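Local structure of probable benzoylformate decarboxylase (Rhodococcus jostii, 7ORX) at residues C[66-72]-C[94-100]; C[277-281]-C[307-313]; C[134-138]-C[165-171]. The protein belongs to the thiamine diphosphate-dependent enzyme family and binds thiamine diphosphate and a sodium ion. All coordinates share one frame; numbering follows the deposited sequence.

Interaction 1: C[66-72]-C[94-100]; sequences EATLVNL and PLVVTAG
Thr98 touches Leu69, Val70 and Asn71 across two parallel strands whose axes approach to 4.7 Å. Its CB stands 4.0 Å from Val70 O. One step out, OG1 sits between its own backbone N and carbonyl carbon (chi1 71°), which brings it within 3.2 Å of both Val70 O and Asn71 OD1, so one hydroxyl proton has two acceptors. The other branch, CG2, rests 3.8 Å from Leu69 CD1, a purely apolar touch.

Five regular backbone bonds join the strands. After a weak bond from Thr68 N to Pro94 O, they run from Val96 N to Thr68 O (177° at the hydrogen) through Val70 N to Val96 O, Thr98 N to Val70 O and Leu72 N to Thr98 O, ending with Gly100 N to Leu72 O at 3.1 Å. On the face shared with Thr68, Val70 and Leu95, Leu72 CD1 meets Val97 CG1 at 3.5 Å.

Thr68, Val70 and Leu72 lie against helix 50-64, Leu72 touching Glu50 of the thiamine diphosphate pocket. The pair forms the middle of a six-stranded parallel sheet, bonded outward to Phe24 of strand 22-25 and to Val157 and Val159 of strand 157-162.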
loop_
_atom_site.group_PDB
_atom_site.type_symbol
_atom_site.label_atom_id
_atom_site.label_comp_id
_atom_site.label_asym_id
_atom_site.label_seq_id
_atom_site.Cartn_x
_atom_site.Cartn_y
_atom_site.Cartn_z
ATOM N N GLU C 66 -29.604 1.844 -3.326
ATOM C CA GLU C 66 -29.318 1.582 -1.898
ATOM C C GLU C 66 -27.974 0.873 -1.740
ATOM O O GLU C 66 -27.573 0.167 -2.687
ATOM C CB GLU C 66 -30.422 0.703 -1.327
ATOM C CG GLU C 66 -31.779 1.385 -1.318
ATOM C CD GLU C 66 -32.932 0.448 -1.009
ATOM O OE1 GLU C 66 -32.832 -0.802 -1.300
ATOM O OE2 GLU C 66 -33.935 0.971 -0.414
ATOM N N ALA C 67 -27.330 1.022 -0.575
ATOM C CA ALA C 67 -26.130 0.242 -0.200
ATOM C C ALA C 67 -26.500 -1.233 -0.230
ATOM O O ALA C 67 -27.655 -1.508 0.014
ATOM C CB ALA C 67 -25.655 0.644 1.171
ATOM N N THR C 68 -25.570 -2.148 -0.511
ATOM C CA THR C 68 -25.889 -3.596 -0.679
ATOM C C THR C 68 -24.788 -4.472 -0.112
ATOM O O THR C 68 -23.646 -4.147 -0.344
ATOM C CB THR C 68 -26.080 -3.913 -2.165
ATOM O OG1 THR C 68 -27.176 -3.101 -2.573
ATOM C CG2 THR C 68 -26.370 -5.365 -2.468
ATOM N N LEU C 69 -25.137 -5.555 0.560
ATOM C CA LEU C 69 -24.145 -6.324 1.348
ATOM C C LEU C 69 -23.638 -7.499 0.522
ATOM O O LEU C 69 -24.434 -8.232 -0.027
ATOM C CB LEU C 69 -24.805 -6.805 2.648
ATOM C CG LEU C 69 -23.886 -7.508 3.645
ATOM C CD1 LEU C 69 -22.725 -6.618 4.084
ATOM C CD2 LEU C 69 -24.691 -7.933 4.866
ATOM N N VAL C 70 -22.342 -7.705 0.511
ATOM C CA VAL C 70 -21.704 -8.878 -0.141
ATOM C C VAL C 70 -20.923 -9.621 0.942
ATOM O O VAL C 70 -20.395 -8.933 1.793
ATOM C CB VAL C 70 -20.783 -8.380 -1.256
ATOM C CG1 VAL C 70 -20.013 -9.513 -1.881
ATOM C CG2 VAL C 70 -21.563 -7.568 -2.278
ATOM N N ASN C 71 -20.830 -10.947 0.905
ATOM C CA ASN C 71 -20.047 -11.718 1.891
ATOM C C ASN C 71 -19.194 -12.744 1.144
ATOM O O ASN C 71 -19.735 -13.688 0.538
ATOM C CB ASN C 71 -20.967 -12.348 2.926
ATOM C CG ASN C 71 -20.222 -13.121 3.993
ATOM O OD1 ASN C 71 -19.203 -12.668 4.513
ATOM N ND2 ASN C 71 -20.725 -14.297 4.325
ATOM N N LEU C 72 -17.881 -12.609 1.192
ATOM C CA LEU C 72 -16.952 -13.419 0.384
ATOM C C LEU C 72 -16.021 -14.188 1.310
ATOM O O LEU C 72 -15.979 -13.891 2.513
ATOM C CB LEU C 72 -16.139 -12.468 -0.490
ATOM C CG LEU C 72 -16.953 -11.642 -1.473
ATOM C CD1 LEU C 72 -16.071 -10.601 -2.163
ATOM C CD2 LEU C 72 -17.619 -12.544 -2.500
ATOM N N PRO C 94 -22.487 1.780 -4.024
ATOM C CA PRO C 94 -22.219 1.597 -2.605
ATOM C C PRO C 94 -22.268 0.154 -2.126
ATOM O O PRO C 94 -23.013 -0.125 -1.245
ATOM C CB PRO C 94 -23.323 2.436 -1.938
ATOM C CG PRO C 94 -24.444 2.425 -2.913
ATOM C CD PRO C 94 -23.796 2.387 -4.281
ATOM N N LEU C 95 -21.465 -0.734 -2.699
ATOM C CA LEU C 95 -21.312 -2.125 -2.205
ATOM C C LEU C 95 -20.550 -2.101 -0.884
ATOM O O LEU C 95 -19.464 -1.483 -0.803
ATOM C CB LEU C 95 -20.505 -2.961 -3.196
ATOM C CG LEU C 95 -21.070 -3.052 -4.610
ATOM C CD1 LEU C 95 -20.260 -4.071 -5.437
ATOM C CD2 LEU C 95 -22.533 -3.455 -4.587
ATOM N N VAL C 96 -21.044 -2.837 0.094
ATOM C CA VAL C 96 -20.342 -3.072 1.379
ATOM C C VAL C 96 -19.846 -4.515 1.347
ATOM O O VAL C 96 -20.659 -5.423 1.473
ATOM C CB VAL C 96 -21.330 -2.835 2.513
ATOM C CG1 VAL C 96 -20.658 -3.084 3.835
ATOM C CG2 VAL C 96 -21.945 -1.458 2.413
ATOM N N VAL C 97 -18.572 -4.733 1.114
ATOM C CA VAL C 97 -18.076 -6.112 0.913
ATOM C C VAL C 97 -17.416 -6.564 2.206
ATOM O O VAL C 97 -16.369 -6.017 2.523
ATOM C CB VAL C 97 -17.059 -6.115 -0.231
ATOM C CG1 VAL C 97 -16.518 -7.506 -0.515
ATOM C CG2 VAL C 97 -17.633 -5.470 -1.471
ATOM N N THR C 98 -18.004 -7.526 2.918
ATOM C CA THR C 98 -17.378 -8.199 4.081
ATOM C C THR C 98 -16.719 -9.514 3.627
ATOM O O THR C 98 -17.280 -10.240 2.802
ATOM C CB THR C 98 -18.410 -8.454 5.175
ATOM O OG1 THR C 98 -19.272 -9.485 4.703
ATOM C CG2 THR C 98 -19.243 -7.233 5.502
ATOM N N ALA C 99 -15.561 -9.827 4.189
ATOM C CA ALA C 99 -14.837 -11.080 3.927
ATOM C C ALA C 99 -14.590 -11.788 5.259
ATOM O O ALA C 99 -14.222 -11.134 6.215
ATOM C CB ALA C 99 -13.549 -10.753 3.221
ATOM N N GLY C 100 -14.810 -13.092 5.317
ATOM C CA GLY C 100 -14.351 -13.925 6.435
ATOM C C GLY C 100 -12.834 -13.938 6.533
ATOM O O GLY C 100 -12.134 -13.999 5.519
#

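Interaction 2: C[277-281]-C[307-313]; sequences GAPVF and EAARAPI
Glu307 reaches from its helix to Pro279, the two side chains crossing at a slant. Its chain is extended beyond CG (chi2 169°), which carries the carboxylate to the ring's N and CG: CD lies 3.9 Å from Pro279 CG, and OE1 3.4 Å from Pro279 N. That nitrogen has no hydrogen to give, so the meeting is van der Waals in kind. The carboxylate is satisfied by Thr302 OG1 at OE1 and by His92 NE2 at OE2, the latter in the N-terminal region.

Three residues on, Arg310 places NH2 4.0 Å from Pro279 CB, while Glu307 CA lies over one face of its guanidinium. The NE of Arg310 is bonded to Gln109 O of the third subunit, and the backbone O of Arg310 accepts from NH1 of Arg140 of the second subunit. Helix 305-310 is the connection of a beta-alpha-beta crossover between the adjacent parallel strands 297-302 and 315-318 of the Rossmann-like central domain, and residues 277-281 leave the end of the neighbouring strand 272-276.

At Ala311 the chain departs from helical angles, and its CB faces Val280 CB at 4.0 Å. Pro312 then brings CD to 3.2 Å from Val280 O. Last, Ile313 CD1 lies 3.4 Å from Val280 CG1, the two side chains set at about a right angle; with CG1 anti to the backbone N (chi1 177°), this branch of Val280 is the one that meets Ile313.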
loop_
_atom_site.group_PDB
_atom_site.type_symbol
_atom_site.label_atom_id
_atom_site.label_comp_id
_atom_site.label_asym_id
_atom_site.label_seq_id
_atom_site.Cartn_x
_atom_site.Cartn_y
_atom_site.Cartn_z
ATOM N N GLY C 277 -22.658 15.473 -14.336
ATOM C CA GLY C 277 -22.676 14.125 -13.784
ATOM C C GLY C 277 -21.806 13.184 -14.565
ATOM O O GLY C 277 -22.158 11.948 -14.598
ATOM N N ALA C 278 -20.698 13.673 -15.115
ATOM C CA ALA C 278 -19.730 12.807 -15.832
ATOM C C ALA C 278 -18.334 13.313 -15.576
ATOM O O ALA C 278 -18.150 14.496 -15.331
ATOM C CB ALA C 278 -19.989 12.765 -17.341
ATOM N N PRO C 279 -17.312 12.452 -15.726
ATOM C CA PRO C 279 -15.934 12.920 -15.796
ATOM C C PRO C 279 -15.835 13.753 -17.071
ATOM O O PRO C 279 -16.752 13.694 -17.882
ATOM C CB PRO C 279 -15.056 11.670 -15.883
ATOM C CG PRO C 279 -16.013 10.528 -15.521
ATOM C CD PRO C 279 -17.410 10.993 -15.894
ATOM N N VAL C 280 -14.746 14.498 -17.188
ATOM C CA VAL C 280 -14.312 15.260 -18.396
ATOM C C VAL C 280 -12.915 14.753 -18.754
ATOM O O VAL C 280 -11.950 15.096 -18.091
ATOM C CB VAL C 280 -14.330 16.776 -18.117
ATOM C CG1 VAL C 280 -13.842 17.586 -19.270
ATOM C CG2 VAL C 280 -15.713 17.243 -17.743
ATOM N N PHE C 281 -12.798 13.837 -19.710
ATOM C CA PHE C 281 -13.866 12.956 -20.169
ATOM C C PHE C 281 -13.352 11.503 -20.078
ATOM O O PHE C 281 -12.123 11.238 -19.978
ATOM C CB PHE C 281 -14.310 13.293 -21.607
ATOM C CG PHE C 281 -15.139 14.539 -21.849
ATOM C CD1 PHE C 281 -16.483 14.582 -21.527
ATOM C CD2 PHE C 281 -14.603 15.642 -22.494
ATOM C CE1 PHE C 281 -17.242 15.719 -21.751
ATOM C CE2 PHE C 281 -15.384 16.752 -22.794
ATOM C CZ PHE C 281 -16.705 16.787 -22.423
ATOM N N GLU C 307 -13.218 13.571 -9.901
ATOM C CA GLU C 307 -13.565 13.922 -11.309
ATOM C C GLU C 307 -13.247 15.405 -11.531
ATOM O O GLU C 307 -12.607 15.685 -12.528
ATOM C CB GLU C 307 -15.036 13.665 -11.644
ATOM C CG GLU C 307 -15.388 12.205 -11.904
ATOM C CD GLU C 307 -16.872 11.815 -11.989
ATOM O OE1 GLU C 307 -17.724 12.704 -12.327
ATOM O OE2 GLU C 307 -17.181 10.606 -11.708
ATOM N N ALA C 308 -13.615 16.322 -10.630
ATOM C CA ALA C 308 -13.403 17.770 -10.869
ATOM C C ALA C 308 -11.897 18.085 -10.842
ATOM O O ALA C 308 -11.417 18.778 -11.732
ATOM C CB ALA C 308 -14.186 18.581 -9.864
ATOM N N ALA C 309 -11.139 17.519 -9.922
ATOM C CA ALA C 309 -9.686 17.777 -9.792
ATOM C C ALA C 309 -8.912 17.284 -11.021
ATOM O O ALA C 309 -8.004 17.991 -11.450
ATOM C CB ALA C 309 -9.140 17.123 -8.543
ATOM N N ARG C 310 -9.179 16.070 -11.492
ATOM C CA ARG C 310 -8.291 15.400 -12.478
ATOM C C ARG C 310 -8.604 15.834 -13.920
ATOM O O ARG C 310 -7.721 15.629 -14.762
ATOM C CB ARG C 310 -8.345 13.876 -12.345
ATOM C CG ARG C 310 -9.542 13.234 -13.012
ATOM C CD ARG C 310 -9.478 11.765 -12.717
ATOM N NE ARG C 310 -10.621 11.079 -13.303
ATOM C CZ ARG C 310 -11.645 10.568 -12.607
ATOM N NH1 ARG C 310 -11.722 10.675 -11.289
ATOM N NH2 ARG C 310 -12.630 9.970 -13.237
ATOM N N ALA C 311 -9.764 16.454 -14.182
ATOM C CA ALA C 311 -10.119 16.962 -15.524
ATOM C C ALA C 311 -8.983 17.826 -16.033
ATOM O O ALA C 311 -8.409 18.614 -15.273
ATOM C CB ALA C 311 -11.390 17.764 -15.539
ATOM N N PRO C 312 -8.614 17.687 -17.324
ATOM C CA PRO C 312 -7.582 18.513 -17.939
ATOM C C PRO C 312 -8.077 19.859 -18.470
ATOM O O PRO C 312 -7.232 20.662 -18.797
ATOM C CB PRO C 312 -7.115 17.605 -19.096
ATOM C CG PRO C 312 -8.382 16.900 -19.538
ATOM C CD PRO C 312 -9.084 16.620 -18.235
ATOM N N ILE C 313 -9.383 20.080 -18.589
ATOM C CA ILE C 313 -9.908 21.465 -18.839
ATOM C C ILE C 313 -11.197 21.649 -18.051
ATOM O O ILE C 313 -11.732 20.626 -17.532
ATOM C CB ILE C 313 -10.145 21.771 -20.340
ATOM C CG1 ILE C 313 -10.728 20.576 -21.064
ATOM C CG2 ILE C 313 -8.894 22.230 -21.064
ATOM C CD1 ILE C 313 -12.066 20.168 -20.553
#

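Interaction 3: C[134-138]-C[165-171]; sequences CAEDV and DWAAEAP
Ala135 and Val138 face Asp165 and Trp166, and the orientation of the valine sorts the contact into two kinds. With CG1 anti to the backbone N (chi1 167°), the two methyls of Val138 take separate partners: CG1 approaches the six-membered part of the indole, 4.0 Å from Trp166 CZ3, and CG2 lies 3.6 Å from Asp165 OD2. The directions of the valine and tryptophan side chains are about perpendicular, whereas valine and aspartate cross at a slant.

Asp165 turns a face of its carboxylate to Ala135, whose CA lies over CG at 3.5 Å while CB leans toward OD1 at 3.4 Å. That same methyl also meets Ala168 CB at 3.5 Å, so it is wedged between the two ends of the type I turn 165-168, which is closed by the bond from Ala168 N to Asp165 O. At the outer margin Pro171 brings its CG to Glu136, 3.1 Å from Glu136 O and 3.9 Å from Glu136 CB.

Both loops leave the C-terminal ends of adjacent parallel strands, 128-130 and 157-162, and residues 134-138 lead into helix 138-149, the crossover between those strands. Trp166 and Val138 also share Val7 of helix 7-17 and Val161 of strand 157-162 as neighbours.

No hydrogen bond spans the two segments. Asp165 OD2 instead forms a salt bridge with Arg104, and OD1 is bonded too, so the carboxylate can lie against methyl groups with its polar needs already met. The pairing with Arg104 would probably keep it ionised. The arrangement is consistent with cohesion by close packing, the carboxylate oxygens being bonded outside the two segments.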
loop_
_atom_site.group_PDB
_atom_site.type_symbol
_atom_site.label_atom_id
_atom_site.label_comp_id
_atom_site.label_asym_id
_atom_site.label_seq_id
_atom_site.Cartn_x
_atom_site.Cartn_y
_atom_site.Cartn_z
ATOM N N CYS C 134 -10.058 -5.328 16.855
ATOM C CA CYS C 134 -10.627 -6.290 17.828
ATOM C C CYS C 134 -12.094 -6.583 17.499
ATOM O O CYS C 134 -12.715 -5.803 16.832
ATOM C CB CYS C 134 -10.537 -5.723 19.241
ATOM S SG CYS C 134 -11.199 -4.034 19.336
ATOM N N ALA C 135 -12.627 -7.663 18.050
ATOM C CA ALA C 135 -14.041 -8.056 17.918
ATOM C C ALA C 135 -14.954 -6.891 18.313
ATOM O O ALA C 135 -15.921 -6.646 17.624
ATOM C CB ALA C 135 -14.270 -9.291 18.758
ATOM N N GLU C 136 -14.644 -6.178 19.391
ATOM C CA GLU C 136 -15.521 -5.125 19.951
ATOM C C GLU C 136 -15.840 -4.091 18.875
ATOM O O GLU C 136 -16.977 -3.552 18.831
ATOM C CB GLU C 136 -14.786 -4.505 21.129
ATOM C CG GLU C 136 -14.668 -5.484 22.293
ATOM C CD GLU C 136 -13.369 -5.404 23.088
ATOM O OE1 GLU C 136 -13.400 -4.854 24.220
ATOM O OE2 GLU C 136 -12.327 -5.905 22.566
ATOM N N ASP C 137 -14.842 -3.793 18.048
ATOM C CA ASP C 137 -14.959 -2.687 17.070
ATOM C C ASP C 137 -15.634 -3.175 15.770
ATOM O O ASP C 137 -15.672 -2.403 14.800
ATOM C CB ASP C 137 -13.580 -2.089 16.810
ATOM C CG ASP C 137 -13.632 -0.683 16.217
ATOM O OD1 ASP C 137 -14.418 0.166 16.780
ATOM O OD2 ASP C 137 -12.888 -0.434 15.193
ATOM N N VAL C 138 -16.131 -4.410 15.697
ATOM C CA VAL C 138 -16.665 -4.906 14.425
ATOM C C VAL C 138 -17.958 -4.170 14.102
ATOM O O VAL C 138 -18.091 -3.638 13.008
ATOM C CB VAL C 138 -16.760 -6.432 14.417
ATOM C CG1 VAL C 138 -17.592 -6.949 13.261
ATOM C CG2 VAL C 138 -15.362 -7.032 14.337
ATOM N N ASP C 165 -14.741 -13.396 15.870
ATOM C CA ASP C 165 -15.186 -12.076 16.400
ATOM C C ASP C 165 -16.703 -12.078 16.581
ATOM O O ASP C 165 -17.171 -11.359 17.463
ATOM C CB ASP C 165 -14.803 -10.919 15.481
ATOM C CG ASP C 165 -13.332 -10.534 15.552
ATOM O OD1 ASP C 165 -12.592 -11.120 16.425
ATOM O OD2 ASP C 165 -12.924 -9.620 14.750
ATOM N N TRP C 166 -17.432 -12.862 15.784
ATOM C CA TRP C 166 -18.913 -12.788 15.729
ATOM C C TRP C 166 -19.520 -13.221 17.074
ATOM O O TRP C 166 -20.553 -12.718 17.454
ATOM C CB TRP C 166 -19.413 -13.633 14.567
ATOM C CG TRP C 166 -18.987 -13.087 13.248
ATOM C CD1 TRP C 166 -18.171 -13.677 12.325
ATOM C CD2 TRP C 166 -19.356 -11.815 12.706
ATOM N NE1 TRP C 166 -18.007 -12.856 11.243
ATOM C CE2 TRP C 166 -18.730 -11.713 11.439
ATOM C CE3 TRP C 166 -20.179 -10.784 13.153
ATOM C CZ2 TRP C 166 -18.868 -10.585 10.636
ATOM C CZ3 TRP C 166 -20.344 -9.683 12.342
ATOM C CH2 TRP C 166 -19.691 -9.586 11.099
ATOM N N ALA C 167 -18.847 -14.137 17.756
ATOM C CA ALA C 167 -19.277 -14.792 19.003
ATOM C C ALA C 167 -18.864 -13.929 20.197
ATOM O O ALA C 167 -19.407 -14.148 21.299
ATOM C CB ALA C 167 -18.662 -16.169 19.089
ATOM N N ALA C 168 -17.962 -12.963 20.029
ATOM C CA ALA C 168 -17.483 -12.125 21.158
ATOM C C ALA C 168 -18.616 -11.244 21.694
ATOM O O ALA C 168 -19.551 -10.932 20.924
ATOM C CB ALA C 168 -16.303 -11.288 20.723
ATOM N N GLU C 169 -18.523 -10.854 22.970
ATOM C CA GLU C 169 -19.517 -9.944 23.588
ATOM C C GLU C 169 -19.405 -8.588 22.882
ATOM O O GLU C 169 -18.280 -8.136 22.666
ATOM C CB GLU C 169 -19.298 -9.835 25.094
ATOM C CG GLU C 169 -20.430 -9.127 25.850
ATOM C CD GLU C 169 -20.068 -8.620 27.265
ATOM O OE1 GLU C 169 -18.845 -8.434 27.530
ATOM O OE2 GLU C 169 -21.003 -8.414 28.133
ATOM N N ALA C 170 -20.534 -7.990 22.497
ATOM C CA ALA C 170 -20.589 -6.656 21.858
ATOM C C ALA C 170 -20.405 -5.582 22.915
ATOM O O ALA C 170 -20.896 -5.750 24.021
ATOM C CB ALA C 170 -21.903 -6.455 21.149
ATOM N N PRO C 171 -19.828 -4.408 22.557
ATOM C CA PRO C 171 -19.646 -3.304 23.482
ATOM C C PRO C 171 -20.949 -2.704 23.988
ATOM O O PRO C 171 -21.924 -2.588 23.253
ATOM C CB PRO C 171 -18.951 -2.200 22.660
ATOM C CG PRO C 171 -18.379 -2.910 21.506
ATOM C CD PRO C 171 -19.396 -4.000 21.217
#

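How the interactions relate
Interactions 1 and 3 belong to one parallel sheet and its loops: strand 95-101 is bonded to strand 157-162, from which residues 165-171 emerge, and their nearest atoms are about 6 Å apart. Interaction 1 is deep and held by a regular backbone ladder, while interaction 3 is only partly buried and rests on apolar touches and on a carboxylate packed against carbon. Interaction 2, in the central domain, also lacks hydrogen bonds between its segments, yet it is buried, partly against two other subunits. Its nearest atoms are about 13 Å from interaction 1 and about 29 Å from interaction 3. In interactions 2 and 3 a carboxylate packs on carbon and bonds to residues outside the segments.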